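Putative uncharacterized protein (PDB 3DML) probably exchanges thiols and disulfides in the periplasm, as the thioredoxin-like oxidoreductase SoxS involved in chemotrophic sulfur oxidation. Local coordinates at residues A[24-29]-A[55-60]; A[31-36]-A[76-81]; A[70-75]-A[91-96]; A[42-47]-A[99-104]. All coordinates share one frame; numbering follows the deposited sequence. Where two conformers were deposited one is given.

Interaction 1. Residues A[24-29]-A[55-60]; sequences MFEQPG and VQRLQM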
# COMPACT_ATOMS: atom_id res chain seq x y z
N MSE A 24 -3.62 0.21 0.93
CA MSE A 24 -3.29 1.61 1.00
C MSE A 24 -4.19 2.28 2.03
O MSE A 24 -5.41 2.31 1.85
CB MSE A 24 -3.47 2.25 -0.36
CG MSE A 24 -3.32 3.74 -0.30
SE MSE A 24 -3.66 4.57 -2.00
CE MSE A 24 -2.90 6.28 -1.48
N PHE A 25 -3.58 2.81 3.08
CA PHE A 25 -4.32 3.46 4.15
C PHE A 25 -4.37 4.96 3.93
O PHE A 25 -3.33 5.60 3.75
CB PHE A 25 -3.73 3.11 5.52
CG PHE A 25 -3.98 1.70 5.92
CD1 PHE A 25 -5.13 1.38 6.65
CD2 PHE A 25 -3.10 0.68 5.54
CE1 PHE A 25 -5.37 0.05 7.03
CE2 PHE A 25 -3.34 -0.64 5.91
CZ PHE A 25 -4.47 -0.97 6.64
N GLU A 26 -5.59 5.50 3.95
CA GLU A 26 -5.86 6.91 3.65
C GLU A 26 -6.65 7.58 4.76
O GLU A 26 -7.12 6.92 5.69
CB GLU A 26 -6.71 7.01 2.38
CG GLU A 26 -6.09 6.41 1.15
CD GLU A 26 -6.65 7.04 -0.11
OE1 GLU A 26 -5.89 7.21 -1.07
OE2 GLU A 26 -7.86 7.38 -0.12
N GLN A 27 -6.79 8.91 4.68
CA GLN A 27 -7.70 9.66 5.54
C GLN A 27 -8.12 10.92 4.80
O GLN A 27 -7.45 11.31 3.84
CB GLN A 27 -7.06 10.03 6.88
CG GLN A 27 -5.91 11.06 6.82
CD GLN A 27 -5.34 11.30 8.20
OE1 GLN A 27 -6.07 11.73 9.11
NE2 GLN A 27 -4.05 11.01 8.38
N PRO A 28 -9.25 11.53 5.22
CA PRO A 28 -9.71 12.78 4.61
C PRO A 28 -8.68 13.88 4.68
O PRO A 28 -7.97 14.04 5.69
CB PRO A 28 -10.94 13.14 5.45
CG PRO A 28 -11.46 11.85 5.90
CD PRO A 28 -10.21 11.06 6.24
N GLY A 29 -8.58 14.63 3.58
CA GLY A 29 -7.69 15.77 3.50
C GLY A 29 -6.22 15.43 3.36
O GLY A 29 -5.37 16.31 3.51
N VAL A 55 -4.00 -3.32 -5.34
CA VAL A 55 -4.21 -2.35 -4.26
C VAL A 55 -5.66 -2.36 -3.76
O VAL A 55 -6.60 -2.58 -4.54
CB VAL A 55 -3.76 -0.90 -4.68
CG1 VAL A 55 -4.60 -0.36 -5.83
CG2 VAL A 55 -3.79 0.07 -3.51
N GLN A 56 -5.80 -2.17 -2.45
CA GLN A 56 -7.11 -2.01 -1.81
C GLN A 56 -6.98 -0.84 -0.83
O GLN A 56 -6.07 -0.81 0.00
CB GLN A 56 -7.52 -3.30 -1.09
CG GLN A 56 -7.14 -4.63 -1.81
CD GLN A 56 -7.91 -4.92 -3.11
OE1 GLN A 56 -9.02 -4.43 -3.36
NE2 GLN A 56 -7.30 -5.76 -3.96
N ARG A 57 -7.86 0.14 -0.94
CA ARG A 57 -7.79 1.29 -0.07
C ARG A 57 -8.61 1.06 1.19
O ARG A 57 -9.69 0.44 1.14
CB ARG A 57 -8.33 2.53 -0.76
CG ARG A 57 -7.54 2.96 -1.99
CD ARG A 57 -8.09 4.29 -2.49
NE ARG A 57 -7.30 4.88 -3.57
CZ ARG A 57 -7.29 4.36 -4.79
NH1 ARG A 57 -7.99 3.25 -5.00
NH2 ARG A 57 -6.58 4.91 -5.78
N LEU A 58 -8.13 1.61 2.30
CA LEU A 58 -8.84 1.56 3.57
C LEU A 58 -8.59 2.87 4.27
O LEU A 58 -7.63 3.58 3.94
CB LEU A 58 -8.31 0.41 4.45
CG LEU A 58 -8.44 -1.02 3.92
CD1 LEU A 58 -7.63 -1.97 4.78
CD2 LEU A 58 -9.93 -1.45 3.89
N GLN A 59 -9.45 3.19 5.24
CA GLN A 59 -9.31 4.38 6.03
C GLN A 59 -8.52 4.04 7.28
O GLN A 59 -8.82 3.06 7.97
CB GLN A 59 -10.69 4.92 6.45
CG GLN A 59 -11.48 5.50 5.29
CD GLN A 59 -10.86 6.78 4.83
OE1 GLN A 59 -10.60 7.67 5.64
NE2 GLN A 59 -10.57 6.87 3.55
N MSE A 60 -7.53 4.88 7.58
CA MSE A 60 -6.68 4.65 8.75
C MSE A 60 -7.49 4.52 10.04
O MSE A 60 -7.13 3.70 10.90
CB MSE A 60 -5.69 5.81 8.93
CG MSE A 60 -4.90 5.66 10.24
SE MSE A 60 -3.54 7.08 10.43
CE MSE A 60 -4.72 8.58 10.68

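Interaction 2. Residues A[31-36]-A[76-81]; sequences LYCARW and FTPTFV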
# COMPACT_ATOMS: atom_id res chain seq x y z
N LEU A 31 -3.20 15.17 1.44
CA LEU A 31 -2.68 15.62 0.16
C LEU A 31 -1.81 14.57 -0.54
O LEU A 31 -1.91 14.39 -1.75
CB LEU A 31 -1.91 16.93 0.35
CG LEU A 31 -1.41 17.64 -0.89
CD1 LEU A 31 -1.68 19.13 -0.69
CD2 LEU A 31 0.06 17.39 -1.08
N TYR A 32 -0.95 13.89 0.22
CA TYR A 32 -0.08 12.87 -0.35
C TYR A 32 -0.82 11.62 -0.84
O TYR A 32 -0.40 11.04 -1.84
CB TYR A 32 1.09 12.54 0.59
CG TYR A 32 2.18 13.60 0.49
CD1 TYR A 32 2.18 14.71 1.32
CD2 TYR A 32 3.17 13.50 -0.49
CE1 TYR A 32 3.16 15.69 1.21
CE2 TYR A 32 4.16 14.47 -0.61
CZ TYR A 32 4.15 15.56 0.26
OH TYR A 32 5.13 16.53 0.12
N CYS A 33 -1.89 11.21 -0.16
CA CYS A 33 -2.84 10.22 -0.73
C CYS A 33 -3.39 10.67 -2.07
O CYS A 33 -3.41 9.90 -3.03
CB CYS A 33 -4.02 9.95 0.21
SG CYS A 33 -3.49 9.09 1.70
N ALA A 34 -3.84 11.92 -2.15
CA ALA A 34 -4.40 12.44 -3.40
C ALA A 34 -3.35 12.47 -4.51
O ALA A 34 -3.66 12.21 -5.69
CB ALA A 34 -4.99 13.82 -3.17
N ARG A 35 -2.10 12.80 -4.16
CA ARG A 35 -1.02 12.74 -5.15
C ARG A 35 -0.78 11.35 -5.69
O ARG A 35 -0.62 11.17 -6.88
CB ARG A 35 0.30 13.27 -4.60
CG ARG A 35 0.33 14.77 -4.46
CD ARG A 35 1.79 15.18 -4.19
NE ARG A 35 1.89 16.57 -3.78
CZ ARG A 35 3.03 17.14 -3.39
NH1 ARG A 35 4.15 16.42 -3.36
NH2 ARG A 35 3.04 18.41 -3.03
N TRP A 36 -0.79 10.35 -4.81
CA TRP A 36 -0.58 8.97 -5.25
C TRP A 36 -1.75 8.53 -6.14
O TRP A 36 -1.54 7.86 -7.17
CB TRP A 36 -0.50 8.03 -4.05
CG TRP A 36 -0.08 6.62 -4.42
CD1 TRP A 36 1.19 6.15 -4.52
CD2 TRP A 36 -0.94 5.53 -4.74
NE1 TRP A 36 1.18 4.82 -4.87
CE2 TRP A 36 -0.12 4.41 -5.00
CE3 TRP A 36 -2.33 5.38 -4.81
CZ2 TRP A 36 -0.64 3.15 -5.33
CZ3 TRP A 36 -2.86 4.11 -5.15
CH2 TRP A 36 -2.00 3.03 -5.42
N PHE A 76 0.32 6.73 9.92
CA PHE A 76 0.72 7.73 8.95
C PHE A 76 -0.05 7.44 7.70
O PHE A 76 -0.28 6.28 7.39
CB PHE A 76 2.23 7.65 8.64
CG PHE A 76 2.72 8.77 7.76
CD1 PHE A 76 3.18 9.96 8.33
CD2 PHE A 76 2.73 8.63 6.37
CE1 PHE A 76 3.64 11.02 7.49
CE2 PHE A 76 3.18 9.68 5.54
CZ PHE A 76 3.61 10.86 6.10
N THR A 77 -0.53 8.47 7.01
CA THR A 77 -1.11 8.27 5.68
C THR A 77 -0.38 9.14 4.63
O THR A 77 -0.04 10.29 4.92
CB THR A 77 -2.61 8.63 5.64
OG1 THR A 77 -2.78 10.01 5.99
CG2 THR A 77 -3.42 7.76 6.61
N PRO A 78 -0.14 8.59 3.42
CA PRO A 78 -0.48 7.23 3.00
C PRO A 78 0.49 6.21 3.57
O PRO A 78 1.70 6.47 3.68
CB PRO A 78 -0.35 7.29 1.47
CG PRO A 78 0.69 8.36 1.23
CD PRO A 78 0.59 9.34 2.37
N THR A 79 -0.03 5.04 3.94
CA THR A 79 0.84 3.90 4.25
C THR A 79 0.42 2.77 3.32
O THR A 79 -0.77 2.53 3.14
CB THR A 79 0.68 3.45 5.72
OG1 THR A 79 1.23 4.45 6.59
CG2 THR A 79 1.40 2.11 6.00
N PHE A 80 1.39 2.07 2.77
CA PHE A 80 1.10 0.95 1.88
C PHE A 80 1.60 -0.31 2.54
O PHE A 80 2.79 -0.44 2.77
CB PHE A 80 1.82 1.14 0.54
CG PHE A 80 1.48 2.45 -0.15
CD1 PHE A 80 0.40 2.52 -1.03
CD2 PHE A 80 2.24 3.59 0.10
CE1 PHE A 80 0.08 3.71 -1.67
CE2 PHE A 80 1.93 4.82 -0.53
CZ PHE A 80 0.84 4.87 -1.42
N VAL A 81 0.69 -1.23 2.86
CA VAL A 81 1.09 -2.44 3.54
C VAL A 81 1.01 -3.62 2.57
O VAL A 81 -0.06 -3.90 2.02
CB VAL A 81 0.24 -2.75 4.79
CG1 VAL A 81 0.73 -4.04 5.46
CG2 VAL A 81 0.30 -1.58 5.79

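Interaction 3. Residues A[70-75]-A[91-96]; sequences LARPVT and RLEGYP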
# COMPACT_ATOMS: atom_id res chain seq x y z
N LEU A 70 -1.92 -7.07 10.95
CA LEU A 70 -0.82 -6.12 10.79
C LEU A 70 0.26 -6.26 11.86
O LEU A 70 -0.05 -6.59 13.03
CB LEU A 70 -1.33 -4.68 10.82
CG LEU A 70 -2.38 -4.22 9.80
CD1 LEU A 70 -2.67 -2.74 9.95
CD2 LEU A 70 -1.94 -4.52 8.37
N ALA A 71 1.49 -5.91 11.50
CA ALA A 71 2.64 -5.99 12.43
C ALA A 71 2.57 -4.88 13.51
O ALA A 71 3.09 -5.03 14.62
CB ALA A 71 3.92 -5.88 11.66
N ARG A 72 1.98 -3.74 13.15
CA ARG A 72 1.86 -2.61 14.04
C ARG A 72 0.75 -1.72 13.49
O ARG A 72 0.36 -1.89 12.34
CB ARG A 72 3.20 -1.86 14.16
CG ARG A 72 3.83 -1.46 12.84
CD ARG A 72 5.15 -0.71 13.14
NE ARG A 72 5.87 -0.33 11.93
CZ ARG A 72 5.85 0.89 11.39
NH1 ARG A 72 5.10 1.86 11.90
NH2 ARG A 72 6.57 1.12 10.30
N PRO A 73 0.22 -0.79 14.33
CA PRO A 73 -0.86 0.07 13.84
C PRO A 73 -0.44 0.94 12.65
O PRO A 73 0.76 1.18 12.43
CB PRO A 73 -1.20 0.95 15.04
CG PRO A 73 -0.28 0.61 16.14
CD PRO A 73 0.49 -0.62 15.77
N VAL A 74 -1.41 1.38 11.88
CA VAL A 74 -1.14 2.39 10.84
C VAL A 74 -1.24 3.77 11.50
O VAL A 74 -2.29 4.11 12.04
CB VAL A 74 -2.14 2.32 9.69
CG1 VAL A 74 -1.88 3.44 8.67
CG2 VAL A 74 -2.03 0.97 9.01
N THR A 75 -0.16 4.55 11.45
CA THR A 75 -0.14 5.82 12.15
C THR A 75 0.14 7.02 11.21
O THR A 75 0.15 8.18 11.67
CB THR A 75 0.92 5.78 13.26
OG1 THR A 75 2.17 5.36 12.70
CG2 THR A 75 0.50 4.75 14.35
N ARG A 91 5.97 -2.90 4.74
CA ARG A 91 5.20 -1.69 4.44
C ARG A 91 6.09 -0.54 3.99
O ARG A 91 7.29 -0.52 4.27
CB ARG A 91 4.36 -1.25 5.67
CG ARG A 91 5.17 -0.70 6.84
CD ARG A 91 4.22 -0.08 7.89
NE ARG A 91 3.34 -1.09 8.50
CZ ARG A 91 2.42 -0.81 9.44
NH1 ARG A 91 2.24 0.45 9.84
NH2 ARG A 91 1.67 -1.78 9.94
N LEU A 92 5.48 0.38 3.27
CA LEU A 92 6.09 1.64 2.90
C LEU A 92 5.24 2.74 3.52
O LEU A 92 4.02 2.75 3.34
CB LEU A 92 5.99 1.86 1.40
CG LEU A 92 6.55 0.91 0.38
CD1 LEU A 92 6.29 1.56 -0.98
CD2 LEU A 92 8.02 0.78 0.70
N GLU A 93 5.86 3.68 4.23
CA GLU A 93 5.09 4.79 4.78
C GLU A 93 5.46 6.06 4.02
O GLU A 93 6.63 6.41 3.93
CB GLU A 93 5.32 4.93 6.29
CG GLU A 93 4.93 3.65 7.08
CD GLU A 93 5.19 3.75 8.59
OE1 GLU A 93 6.30 4.18 8.96
OE2 GLU A 93 4.31 3.34 9.41
N GLY A 94 4.44 6.73 3.50
CA GLY A 94 4.60 7.99 2.77
C GLY A 94 4.70 7.80 1.25
O GLY A 94 4.77 6.67 0.75
N TYR A 95 4.69 8.93 0.55
CA TYR A 95 4.76 8.95 -0.90
C TYR A 95 5.63 10.14 -1.35
O TYR A 95 5.11 11.20 -1.71
CB TYR A 95 3.36 8.97 -1.53
CG TYR A 95 3.42 9.12 -3.04
CD1 TYR A 95 4.14 8.20 -3.81
CD2 TYR A 95 2.78 10.18 -3.69
CE1 TYR A 95 4.23 8.33 -5.22
CE2 TYR A 95 2.86 10.32 -5.10
CZ TYR A 95 3.59 9.39 -5.84
OH TYR A 95 3.70 9.53 -7.20
N PRO A 96 6.96 9.98 -1.30
CA PRO A 96 7.86 11.06 -1.74
C PRO A 96 7.97 11.22 -3.26
O PRO A 96 8.58 12.18 -3.74
CB PRO A 96 9.22 10.69 -1.12
CG PRO A 96 9.02 9.41 -0.37
CD PRO A 96 7.70 8.81 -0.78
O HOH W 1 1.80 3.77 9.27

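Interaction 4. Residues A[42-47]-A[99-104]; sequences PQYPLT and DFFWPM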
# COMPACT_ATOMS: atom_id res chain seq x y z
N PRO A 42 -3.66 5.38 -11.45
CA PRO A 42 -4.11 5.04 -12.81
C PRO A 42 -3.20 4.00 -13.51
O PRO A 42 -3.71 3.10 -14.20
CB PRO A 42 -4.07 6.39 -13.55
CG PRO A 42 -4.05 7.46 -12.45
CD PRO A 42 -3.32 6.81 -11.30
N GLN A 43 -1.88 4.09 -13.33
CA GLN A 43 -0.95 3.15 -13.96
C GLN A 43 -0.92 1.81 -13.24
O GLN A 43 -0.67 0.77 -13.83
CB GLN A 43 0.50 3.68 -13.90
CG GLN A 43 0.64 5.12 -14.26
CD GLN A 43 2.06 5.61 -14.08
OE1 GLN A 43 2.41 6.21 -13.03
NE2 GLN A 43 2.90 5.37 -15.08
N TYR A 44 -1.16 1.85 -11.93
CA TYR A 44 -0.86 0.73 -11.08
C TYR A 44 -1.38 -0.66 -11.54
O TYR A 44 -0.58 -1.58 -11.70
CB TYR A 44 -1.28 1.06 -9.62
CG TYR A 44 -0.74 0.06 -8.64
CD1 TYR A 44 0.58 0.13 -8.19
CD2 TYR A 44 -1.55 -0.98 -8.17
CE1 TYR A 44 1.08 -0.80 -7.29
CE2 TYR A 44 -1.07 -1.92 -7.28
CZ TYR A 44 0.25 -1.83 -6.83
OH TYR A 44 0.75 -2.76 -5.94
N PRO A 45 -2.70 -0.82 -11.77
CA PRO A 45 -3.15 -2.16 -12.17
C PRO A 45 -2.73 -2.58 -13.59
O PRO A 45 -2.95 -3.72 -13.98
CB PRO A 45 -4.68 -2.06 -12.07
CG PRO A 45 -4.98 -0.63 -12.35
CD PRO A 45 -3.84 0.12 -11.67
N LEU A 46 -2.11 -1.66 -14.33
CA LEU A 46 -1.66 -1.91 -15.69
C LEU A 46 -0.19 -2.31 -15.78
O LEU A 46 0.31 -2.60 -16.88
CB LEU A 46 -1.91 -0.66 -16.53
CG LEU A 46 -3.36 -0.16 -16.44
CD1 LEU A 46 -3.49 1.15 -17.22
CD2 LEU A 46 -4.35 -1.19 -16.93
N THR A 47 0.48 -2.33 -14.63
CA THR A 47 1.90 -2.68 -14.52
C THR A 47 2.07 -4.08 -13.94
O THR A 47 1.19 -4.60 -13.24
CB THR A 47 2.65 -1.69 -13.59
OG1 THR A 47 2.14 -1.80 -12.25
CG2 THR A 47 2.49 -0.25 -14.04
N ASP A 99 9.30 7.84 -8.29
CA ASP A 99 10.57 7.13 -8.38
C ASP A 99 10.97 6.51 -7.06
O ASP A 99 11.90 5.72 -6.98
CB ASP A 99 11.67 8.08 -8.88
CG ASP A 99 11.49 8.49 -10.33
OD1 ASP A 99 10.39 8.25 -10.88
OD2 ASP A 99 12.46 9.07 -10.91
N PHE A 100 10.30 6.91 -6.00
CA PHE A 100 10.55 6.31 -4.69
C PHE A 100 9.64 5.11 -4.51
O PHE A 100 10.08 4.05 -4.07
CB PHE A 100 10.35 7.37 -3.62
CG PHE A 100 11.47 8.36 -3.63
CD1 PHE A 100 12.55 8.21 -2.76
CD2 PHE A 100 11.48 9.39 -4.57
CE1 PHE A 100 13.61 9.11 -2.80
CE2 PHE A 100 12.54 10.30 -4.62
CZ PHE A 100 13.61 10.15 -3.73
N PHE A 101 8.41 5.25 -4.95
CA PHE A 101 7.39 4.22 -4.79
C PHE A 101 7.77 2.91 -5.46
O PHE A 101 7.79 1.88 -4.82
CB PHE A 101 6.02 4.73 -5.27
CG PHE A 101 4.92 3.72 -5.10
CD1 PHE A 101 4.36 3.48 -3.84
CD2 PHE A 101 4.51 2.96 -6.18
CE1 PHE A 101 3.32 2.52 -3.69
CE2 PHE A 101 3.49 2.00 -6.04
CZ PHE A 101 2.92 1.78 -4.80
N TRP A 102 8.05 2.94 -6.76
CA TRP A 102 8.27 1.69 -7.48
C TRP A 102 9.39 0.77 -6.97
O TRP A 102 9.14 -0.42 -6.75
CB TRP A 102 8.44 1.96 -8.99
CG TRP A 102 7.24 2.57 -9.66
CD1 TRP A 102 7.15 3.81 -10.24
CD2 TRP A 102 5.96 1.95 -9.87
NE1 TRP A 102 5.89 3.99 -10.78
CE2 TRP A 102 5.15 2.86 -10.56
CE3 TRP A 102 5.43 0.69 -9.52
CZ2 TRP A 102 3.82 2.57 -10.92
CZ3 TRP A 102 4.13 0.41 -9.86
CH2 TRP A 102 3.34 1.33 -10.56
N PRO A 103 10.62 1.29 -6.81
CA PRO A 103 11.68 0.37 -6.37
C PRO A 103 11.51 -0.05 -4.90
O PRO A 103 11.95 -1.14 -4.51
CB PRO A 103 12.98 1.19 -6.56
CG PRO A 103 12.57 2.59 -6.56
CD PRO A 103 11.11 2.66 -7.01
N MSE A 104 10.88 0.79 -4.08
CA MSE A 104 10.67 0.41 -2.69
C MSE A 104 9.60 -0.66 -2.58
O MSE A 104 9.71 -1.58 -1.78
CB MSE A 104 10.35 1.64 -1.85
CG MSE A 104 11.43 2.69 -2.03
SE MSE A 104 11.30 4.14 -0.79
CE MSE A 104 9.46 4.78 -1.07

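Interaction 1. Residues A[24-29]-A[55-60]
With chi1 near -71° in Phe25 and -61° in Leu58, each CG lies beside its own backbone N, and the two side chains run alongside one another in the same direction. They project from two parallel neighbouring strands of the thioredoxin fold, joined in a beta-alpha-beta crossover. The axes of segments 24-26 and 55-59 approach to 4.6 Å and diverge by 31°, a marked twist. Leu58 CD1 reaches the Phe25 ring obliquely, 3.8 Å from CE1, while Leu64 and Val74 add further cover to that ring.

Four backbone hydrogen bonds fix the register. Met24 N donates to Gln56 O and Leu58 N to Met24 O, each at 2.8 Å, so Met24 brackets Arg57. Glu26 N then bonds Leu58 O, and Met60 N bonds Glu26 O, again at 2.8 Å each, so that Glu26 brackets Gln59 in the same parallel pattern.

The other face carries Met24, Glu26, Arg57 and Gln59. Arg57 NE lies 3.7 Å from Glu26 OE1 at the guanidinium edge, a long salt bridge made doubtful by the two conformers of Glu26; the firmer partner of Arg57 is Asp37, which takes NH2. Glu26 also touches Cys33 of the CxxC helix, which places the C-terminal end of strand 20-26 next to the probable redox site.

Past the strands, Arg61 and Thr77 hold the amide of Gln27, and the bent chain of Met60 lies beside it, with CE 3.4 Å from Gln27 NE2.

Interaction 2. Residues A[31-36]-A[76-81]
The peptide bond between Thr77 and Pro78 is cis, and it presents Pro78 to the first turns of helix 31-39 with its CA 5.3 Å from Cys33 CA. A cis-proline facing the CxxC helix is the signature of the thioredoxin fold, and here the facing residue is the second cysteine of that motif. Cys33 SG, set beside its backbone N by chi1 of -68°, rests 3.6 Å from Pro78 CB; Thr77 CB is a more distant neighbour. One residue earlier, Tyr32 CB packs 3.7 Å from Pro78 CD while its ring leads away. The disulfide between Cys30 and Cys33, seen in another structure of the protein, is absent from this reduced form.

Deeper in, Phe80 pushes its rim over one face of the Trp36 indole. Its CE1 sits 3.4 Å from Trp36 CE2, and its CZ 3.4 Å from Trp36 CD1. The planes are inclined at 47°, with the centres of the Phe80 ring and the five-membered ring of Trp36 4.4 Å apart.

Phe101 of helix 98-112 meets both Trp36 and Phe80 edge-to-face, and Met24 of strand 20-26 touches both, so helix 31-39 is seated on the central strands 20-26 and 79-84.

Interaction 3. Residues A[70-75]-A[91-96]
Arg91 runs its side chain along one face of the Arg72 guanidinium and ends on the backbone of the 70-75 loop. Its CB starts from the edge strand beside Phe80 O, and CG comes 4.2 Å from Arg72 NH2. CD lies over one face of the Arg72 guanidinium. A bend at chi3 (65°) then turns the head toward the loop, leaving NE to a salt bridge with Glu88. CZ has Arg72 CG above its plane. At the tip, Arg91 NH2 donates to Arg72 O at 2.7 Å. Arg91 NH1 donates to Pro73 O at 3.1 Å, and both donors stand above the carbonyl planes. Two successive carbonyls therefore grip one guanidinium and fix its rotation.

The Arg72 and Arg91 guanidinium groups are stacked, with centres 4.3 Å apart and planes at 26°. Glu93 probably offsets the paired charge: Arg72 NH1 bonds its OE2 weakly at 3.0 Å within a salt bridge, and Arg91 NH1 makes another to the same OE2 at 3.6 Å, joining the three side chains in one network. A water links Glu93 OE2 to Thr75 N.

Strand 87-93 is the outer strand beside 79-84. The network ties the loop to that strand, while Val74 rests on Thr79 of the next one and Leu92 points to helix 98-112.

Interaction 4. Residues A[42-47]-A[99-104]
The Phe101 ring has Tyr44 CE1 at its edge, in its plane, 3.9 Å from CE2, and the two side chains cross at about a right angle. Beside it, the Trp102 indole carries Phe101 CD2 over one face, 4.0 Å above the plane and offset toward the rim. Tyr44 and Thr47 reach the six-membered ring obliquely: Trp102 CH2 is 3.8 Å from Tyr44 CD1 and likewise 3.8 Å from Thr47 OG1. No hydrogen bond spans the two segments, so the contact is held by these apolar and ring contacts.

The first torsions explain how consecutive helix residues reach one target. Phe101 has CG anti to its backbone N (chi1 -179°), whereas Trp102 turns CG to lie beside it (chi1 -62°), so both rings arrive next to Tyr44.

On the loop side, Tyr44 O receives Thr47 OG1 at 2.8 Å and also Thr47 N at 3.2 Å, which closes the 3-10 turn. The same OG1 accepts from Gly50 N, making Thr47 the N-cap of helix 48-52. Tyr44 OH is satisfied by Ala53 O.

Phe101 continues inward to Trp36, Phe80 and Leu92. Here the 42-47 loop, leading out of the CxxC helix, meets helix 98-112 near its start; the packing of that C-terminal helix on one face of the central sheet is a feature of the thioredoxin fold.

Interactions 1, 2 and 3 all reach the four-stranded mixed sheet, ordered 55-59, 20-26, 79-84, 87-93: interaction 1 joins its first two strands, interaction 2 sets the CxxC helix against the third, and interaction 3 ties a loop to the fourth. Their centres lie about 7 Å (1 to 2), 9 Å (2 to 3) and 11 Å (1 to 3) apart. Interaction 4, with helix 98-112, is about 13 Å from interaction 2 and 17 Å from 1 and 3. Along the chain, 1 closes before 3 opens, 3 nests within the loop closed by 4, and the other pairs alternate. The interleaved segments make one compact thioredoxin-like domain, with interactions 1 and 2 next to the probable redox cysteines.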